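Local structure of cytochrome P450 RhF (Acinetobacter radioresistens, 6RO8) at residues A[31-43]-A[412-424]. The protein is probably a heme-dependent monooxygenase of the cytochrome P450 family, represented here by its heme domain, cut from a longer protein that also carries an iron-sulfur domain. Residues are numbered along the deposited sequence; the frame is centred on the assembly and turned at random.
Sequences FDMFAVPYQQDPA and FTYLANTSFRGPE. With HIS (histidine), chain C.
Gln39 NE2 gives both of its N-H groups to backbone carbonyls: one goes to Met33 O in its own segment, nearly straight at 173°, the other reaches Asn417 O across the contact at 3.0 Å. Both acceptors lie in the amide plane, which fixes the rotation of the carboxamide; the bend at chi2 (-58°) swings it round to face 412-424. Beside it, Tyr38 OH donates to Thr418 O at 2.9 Å, in the carbonyl plane. The Tyr38 ring itself is held between Met33 CG over the centre of one face and Pro42 CB on the other.

In this P450 heme domain the contact joins the N-terminal region around the short helix 36-40 to the C-terminal loop between strands 406-407 and 427-429, whose Phe420 reaches the bound histidine with its ring edge. Asn417 braces the loop with an Asx turn, its OD1 accepting from Ser419 N, and also from Phe420 N.

Arg421, extended from CG to NE, sends NH1 to Gln39 O at 2.8 Å, and NH2 adds a weak bond to the same oxygen. Its guanidinium is sandwiched between Pro42 CD and the Tyr414 ring. At the other end, Phe34 CZ packs on Thr418 CG2 at 3.6 Å, and Met33 SD meets Thr418 CB.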
loop_
_atom_site.group_PDB
_atom_site.type_symbol
_atom_site.label_atom_id
_atom_site.label_comp_id
_atom_site.label_asym_id
_atom_site.label_seq_id
_atom_site.Cartn_x
_atom_site.Cartn_y
_atom_site.Cartn_z
ATOM N N PHE A 31 -4.250 -7.345 21.682
ATOM C CA PHE A 31 -4.392 -6.297 20.687
ATOM C C PHE A 31 -4.861 -6.895 19.369
ATOM O O PHE A 31 -4.166 -7.718 18.762
ATOM C CB PHE A 31 -3.089 -5.521 20.505
ATOM C CG PHE A 31 -3.271 -4.263 19.706
ATOM C CD1 PHE A 31 -3.273 -4.303 18.323
ATOM C CD2 PHE A 31 -3.484 -3.042 20.331
ATOM C CE1 PHE A 31 -3.467 -3.148 17.577
ATOM C CE2 PHE A 31 -3.684 -1.875 19.578
ATOM C CZ PHE A 31 -3.684 -1.938 18.201
ATOM N N ASP A 32 -6.054 -6.482 18.943
ATOM C CA ASP A 32 -6.674 -6.960 17.713
ATOM C C ASP A 32 -6.776 -5.815 16.708
ATOM O O ASP A 32 -7.513 -4.843 16.929
ATOM C CB ASP A 32 -8.053 -7.549 18.001
ATOM C CG ASP A 32 -8.631 -8.290 16.814
ATOM O OD1 ASP A 32 -8.031 -8.251 15.719
ATOM O OD2 ASP A 32 -9.687 -8.931 16.979
ATOM N N MET A 33 -6.071 -5.956 15.585
ATOM C CA MET A 33 -6.129 -4.931 14.547
ATOM C C MET A 33 -7.515 -4.814 13.908
ATOM O O MET A 33 -7.827 -3.772 13.323
ATOM C CB MET A 33 -5.065 -5.198 13.489
ATOM C CG MET A 33 -3.698 -4.826 13.985
ATOM S SD MET A 33 -2.408 -5.268 12.816
ATOM C CE MET A 33 -0.991 -4.345 13.425
ATOM N N PHE A 34 -8.367 -5.825 14.029
ATOM C CA PHE A 34 -9.706 -5.717 13.472
ATOM C C PHE A 34 -10.711 -5.150 14.468
ATOM O O PHE A 34 -11.884 -4.979 14.122
ATOM C CB PHE A 34 -10.151 -7.079 12.937
ATOM C CG PHE A 34 -9.300 -7.571 11.804
ATOM C CD1 PHE A 34 -9.544 -7.153 10.510
ATOM C CD2 PHE A 34 -8.232 -8.435 12.040
ATOM C CE1 PHE A 34 -8.735 -7.589 9.454
ATOM C CE2 PHE A 34 -7.423 -8.874 10.990
ATOM C CZ PHE A 34 -7.670 -8.447 9.698
ATOM N N ALA A 35 -10.276 -4.811 15.675
ATOM C CA ALA A 35 -11.167 -4.160 16.612
ATOM C C ALA A 35 -11.316 -2.681 16.248
ATOM O O ALA A 35 -10.585 -2.142 15.415
ATOM C CB ALA A 35 -10.651 -4.331 18.037
ATOM N N VAL A 36 -12.284 -2.028 16.899
ATOM C CA VAL A 36 -12.665 -0.682 16.491
ATOM C C VAL A 36 -11.521 0.342 16.570
ATOM O O VAL A 36 -11.386 1.130 15.646
ATOM C CB VAL A 36 -13.902 -0.206 17.330
ATOM C CG1 VAL A 36 -14.197 1.259 17.037
ATOM C CG2 VAL A 36 -15.107 -1.081 17.034
ATOM N N PRO A 37 -10.734 0.366 17.655
ATOM C CA PRO A 37 -9.731 1.461 17.741
ATOM C C PRO A 37 -8.736 1.457 16.605
ATOM O O PRO A 37 -8.572 2.498 15.955
ATOM C CB PRO A 37 -9.062 1.216 19.100
ATOM C CG PRO A 37 -10.039 0.362 19.846
ATOM C CD PRO A 37 -10.702 -0.494 18.836
ATOM N N TYR A 38 -8.073 0.324 16.336
ATOM C CA TYR A 38 -7.166 0.252 15.192
ATOM C C TYR A 38 -7.861 0.699 13.915
ATOM O O TYR A 38 -7.366 1.572 13.195
ATOM C CB TYR A 38 -6.621 -1.169 15.032
ATOM C CG TYR A 38 -5.445 -1.272 14.069
ATOM C CD1 TYR A 38 -4.153 -0.908 14.471
ATOM C CD2 TYR A 38 -5.625 -1.713 12.747
ATOM C CE1 TYR A 38 -3.079 -1.007 13.611
ATOM C CE2 TYR A 38 -4.550 -1.790 11.868
ATOM C CZ TYR A 38 -3.285 -1.449 12.314
ATOM O OH TYR A 38 -2.222 -1.546 11.458
ATOM N N GLN A 39 -9.023 0.114 13.630
ATOM C CA GLN A 39 -9.779 0.418 12.423
ATOM C C GLN A 39 -10.245 1.870 12.362
ATOM O O GLN A 39 -10.423 2.402 11.265
ATOM C CB GLN A 39 -10.971 -0.531 12.314
ATOM C CG GLN A 39 -10.579 -1.945 11.946
ATOM C CD GLN A 39 -9.820 -2.009 10.610
ATOM O OE1 GLN A 39 -10.291 -1.503 9.573
ATOM N NE2 GLN A 39 -8.640 -2.623 10.637
ATOM N N GLN A 40 -10.416 2.537 13.502
ATOM C CA GLN A 40 -10.738 3.958 13.464
ATOM C C GLN A 40 -9.509 4.812 13.176
ATOM O O GLN A 40 -9.593 5.791 12.424
ATOM C CB GLN A 40 -11.364 4.385 14.787
ATOM C CG GLN A 40 -12.866 4.337 14.821
ATOM C CD GLN A 40 -13.393 4.798 16.162
ATOM O OE1 GLN A 40 -12.628 5.259 17.005
ATOM N NE2 GLN A 40 -14.697 4.668 16.373
ATOM N N ASP A 41 -8.372 4.457 13.766
ATOM C CA ASP A 41 -7.144 5.243 13.747
ATOM C C ASP A 41 -5.979 4.375 14.209
ATOM O O ASP A 41 -5.757 4.244 15.418
ATOM C CB ASP A 41 -7.290 6.468 14.654
ATOM C CG ASP A 41 -6.176 7.494 14.460
ATOM O OD1 ASP A 41 -5.025 7.113 14.113
ATOM O OD2 ASP A 41 -6.450 8.695 14.683
ATOM N N PRO A 42 -5.205 3.778 13.293
ATOM C CA PRO A 42 -4.129 2.859 13.734
ATOM C C PRO A 42 -3.071 3.524 14.597
ATOM O O PRO A 42 -2.673 2.944 15.612
ATOM C CB PRO A 42 -3.528 2.328 12.429
ATOM C CG PRO A 42 -4.319 2.907 11.319
ATOM C CD PRO A 42 -5.285 3.933 11.835
ATOM N N ALA A 43 -2.601 4.724 14.231
ATOM C CA ALA A 43 -1.591 5.383 15.051
ATOM C C ALA A 43 -2.143 5.770 16.411
ATOM O O ALA A 43 -1.427 5.688 17.417
ATOM C CB ALA A 43 -1.046 6.617 14.348
ATOM N N PHE A 412 -17.346 7.764 7.073
ATOM C CA PHE A 412 -16.270 7.136 6.315
ATOM C C PHE A 412 -16.118 5.686 6.745
ATOM O O PHE A 412 -16.060 5.389 7.940
ATOM C CB PHE A 412 -14.947 7.879 6.504
ATOM C CG PHE A 412 -14.940 9.238 5.894
ATOM C CD1 PHE A 412 -14.718 9.398 4.536
ATOM C CD2 PHE A 412 -15.179 10.357 6.670
ATOM C CE1 PHE A 412 -14.719 10.645 3.966
ATOM C CE2 PHE A 412 -15.188 11.602 6.106
ATOM C CZ PHE A 412 -14.947 11.751 4.752
ATOM N N THR A 413 -16.049 4.790 5.772
ATOM C CA THR A 413 -15.867 3.374 6.039
ATOM C C THR A 413 -14.529 2.913 5.465
ATOM O O THR A 413 -14.017 3.495 4.499
ATOM C CB THR A 413 -17.055 2.560 5.474
ATOM O OG1 THR A 413 -17.031 2.557 4.042
ATOM C CG2 THR A 413 -18.365 3.173 5.934
ATOM N N TYR A 414 -13.946 1.889 6.092
ATOM C CA TYR A 414 -12.657 1.339 5.680
ATOM C C TYR A 414 -12.763 -0.169 5.573
ATOM O O TYR A 414 -13.258 -0.831 6.494
ATOM C CB TYR A 414 -11.525 1.725 6.653
ATOM C CG TYR A 414 -11.391 3.222 6.799
ATOM C CD1 TYR A 414 -12.178 3.918 7.715
ATOM C CD2 TYR A 414 -10.522 3.946 5.996
ATOM C CE1 TYR A 414 -12.093 5.281 7.843
ATOM C CE2 TYR A 414 -10.431 5.326 6.116
ATOM C CZ TYR A 414 -11.224 5.991 7.043
ATOM O OH TYR A 414 -11.159 7.360 7.179
ATOM N N LEU A 415 -12.302 -0.704 4.446
ATOM C CA LEU A 415 -12.134 -2.149 4.302
ATOM C C LEU A 415 -11.272 -2.694 5.435
ATOM O O LEU A 415 -10.114 -2.294 5.604
ATOM C CB LEU A 415 -11.492 -2.470 2.951
ATOM C CG LEU A 415 -11.561 -3.951 2.574
ATOM C CD1 LEU A 415 -13.011 -4.371 2.247
ATOM C CD2 LEU A 415 -10.610 -4.249 1.419
ATOM N N ALA A 416 -11.839 -3.595 6.226
ATOM C CA ALA A 416 -11.154 -4.047 7.434
ATOM C C ALA A 416 -9.991 -4.951 7.048
ATOM O O ALA A 416 -10.190 -6.043 6.514
ATOM C CB ALA A 416 -12.123 -4.762 8.363
ATOM N N ASN A 417 -8.774 -4.478 7.292
ATOM C CA ASN A 417 -7.572 -5.252 7.039
ATOM C C ASN A 417 -6.484 -4.647 7.921
ATOM O O ASN A 417 -6.720 -3.674 8.634
ATOM C CB ASN A 417 -7.226 -5.261 5.540
ATOM C CG ASN A 417 -6.608 -3.949 5.073
ATOM O OD1 ASN A 417 -5.383 -3.844 4.912
ATOM N ND2 ASN A 417 -7.440 -2.943 4.873
ATOM N N THR A 418 -5.297 -5.239 7.894
ATOM C CA THR A 418 -4.251 -4.821 8.821
ATOM C C THR A 418 -3.307 -3.777 8.260
ATOM O O THR A 418 -2.705 -3.042 9.044
ATOM C CB THR A 418 -3.402 -6.031 9.262
ATOM O OG1 THR A 418 -2.650 -6.521 8.134
ATOM C CG2 THR A 418 -4.280 -7.104 9.854
ATOM N N SER A 419 -3.166 -3.698 6.940
ATOM C CA SER A 419 -2.018 -3.054 6.323
ATOM C C SER A 419 -2.365 -1.885 5.409
ATOM O O SER A 419 -1.579 -0.934 5.313
ATOM C CB SER A 419 -1.223 -4.090 5.524
ATOM O OG SER A 419 -0.561 -4.953 6.437
ATOM N N PHE A 420 -3.514 -1.919 4.745
ATOM C CA PHE A 420 -3.890 -0.871 3.818
ATOM C C PHE A 420 -5.055 -0.069 4.386
ATOM O O PHE A 420 -5.866 -0.584 5.157
ATOM C CB PHE A 420 -4.226 -1.462 2.446
ATOM C CG PHE A 420 -3.115 -2.285 1.867
ATOM C CD1 PHE A 420 -2.099 -1.688 1.150
ATOM C CD2 PHE A 420 -3.078 -3.653 2.040
ATOM C CE1 PHE A 420 -1.073 -2.441 0.611
ATOM C CE2 PHE A 420 -2.056 -4.404 1.499
ATOM C CZ PHE A 420 -1.051 -3.795 0.788
ATOM N N ARG A 421 -5.107 1.214 4.024
ATOM C CA ARG A 421 -6.051 2.141 4.644
ATOM C C ARG A 421 -6.407 3.272 3.686
ATOM O O ARG A 421 -5.537 4.032 3.237
ATOM C CB ARG A 421 -5.493 2.712 5.948
ATOM C CG ARG A 421 -6.536 3.493 6.701
ATOM C CD ARG A 421 -6.116 3.867 8.111
ATOM N NE ARG A 421 -7.156 4.675 8.750
ATOM C CZ ARG A 421 -8.271 4.182 9.292
ATOM N NH1 ARG A 421 -8.490 2.874 9.307
ATOM N NH2 ARG A 421 -9.165 4.997 9.842
ATOM N N GLY A 422 -7.698 3.382 3.391
ATOM C CA GLY A 422 -8.248 4.511 2.691
ATOM C C GLY A 422 -9.756 4.420 2.742
ATOM O O GLY A 422 -10.329 3.338 2.889
ATOM N N PRO A 423 -10.430 5.560 2.644
ATOM C CA PRO A 423 -11.894 5.556 2.734
ATOM C C PRO A 423 -12.505 5.009 1.450
ATOM O O PRO A 423 -11.997 5.241 0.352
ATOM C CB PRO A 423 -12.233 7.035 2.931
ATOM C CG PRO A 423 -11.115 7.762 2.183
ATOM C CD PRO A 423 -9.878 6.885 2.297
ATOM N N GLU A 424 -13.608 4.266 1.595
ATOM C CA GLU A 424 -14.251 3.671 0.423
ATOM C C GLU A 424 -14.919 4.729 -0.453
ATOM O O GLU A 424 -14.947 4.597 -1.682
ATOM C CB GLU A 424 -15.266 2.621 0.862
ATOM C CG GLU A 424 -14.714 1.743 1.932
ATOM C CD GLU A 424 -15.277 0.354 1.900
ATOM O OE1 GLU A 424 -16.028 0.005 2.835
ATOM O OE2 GLU A 424 -14.959 -0.383 0.943
HETATM N N HIS C . 0.814 -4.375 -2.096
HETATM C CA HIS C . 1.516 -3.257 -1.476
HETATM C C HIS C . 1.325 -1.972 -2.277
HETATM O O HIS C . 1.950 -0.951 -1.958
HETATM C CB HIS C . 3.006 -3.571 -1.336
HETATM C CG HIS C . 3.588 -4.279 -2.519
HETATM N ND1 HIS C . 4.725 -3.839 -3.164
HETATM C CD2 HIS C . 3.191 -5.395 -3.175
HETATM C CE1 HIS C . 5.003 -4.655 -4.167
HETATM N NE2 HIS C . 4.088 -5.607 -4.195
HETATM O OXT HIS C . 0.555 -1.936 -3.238
#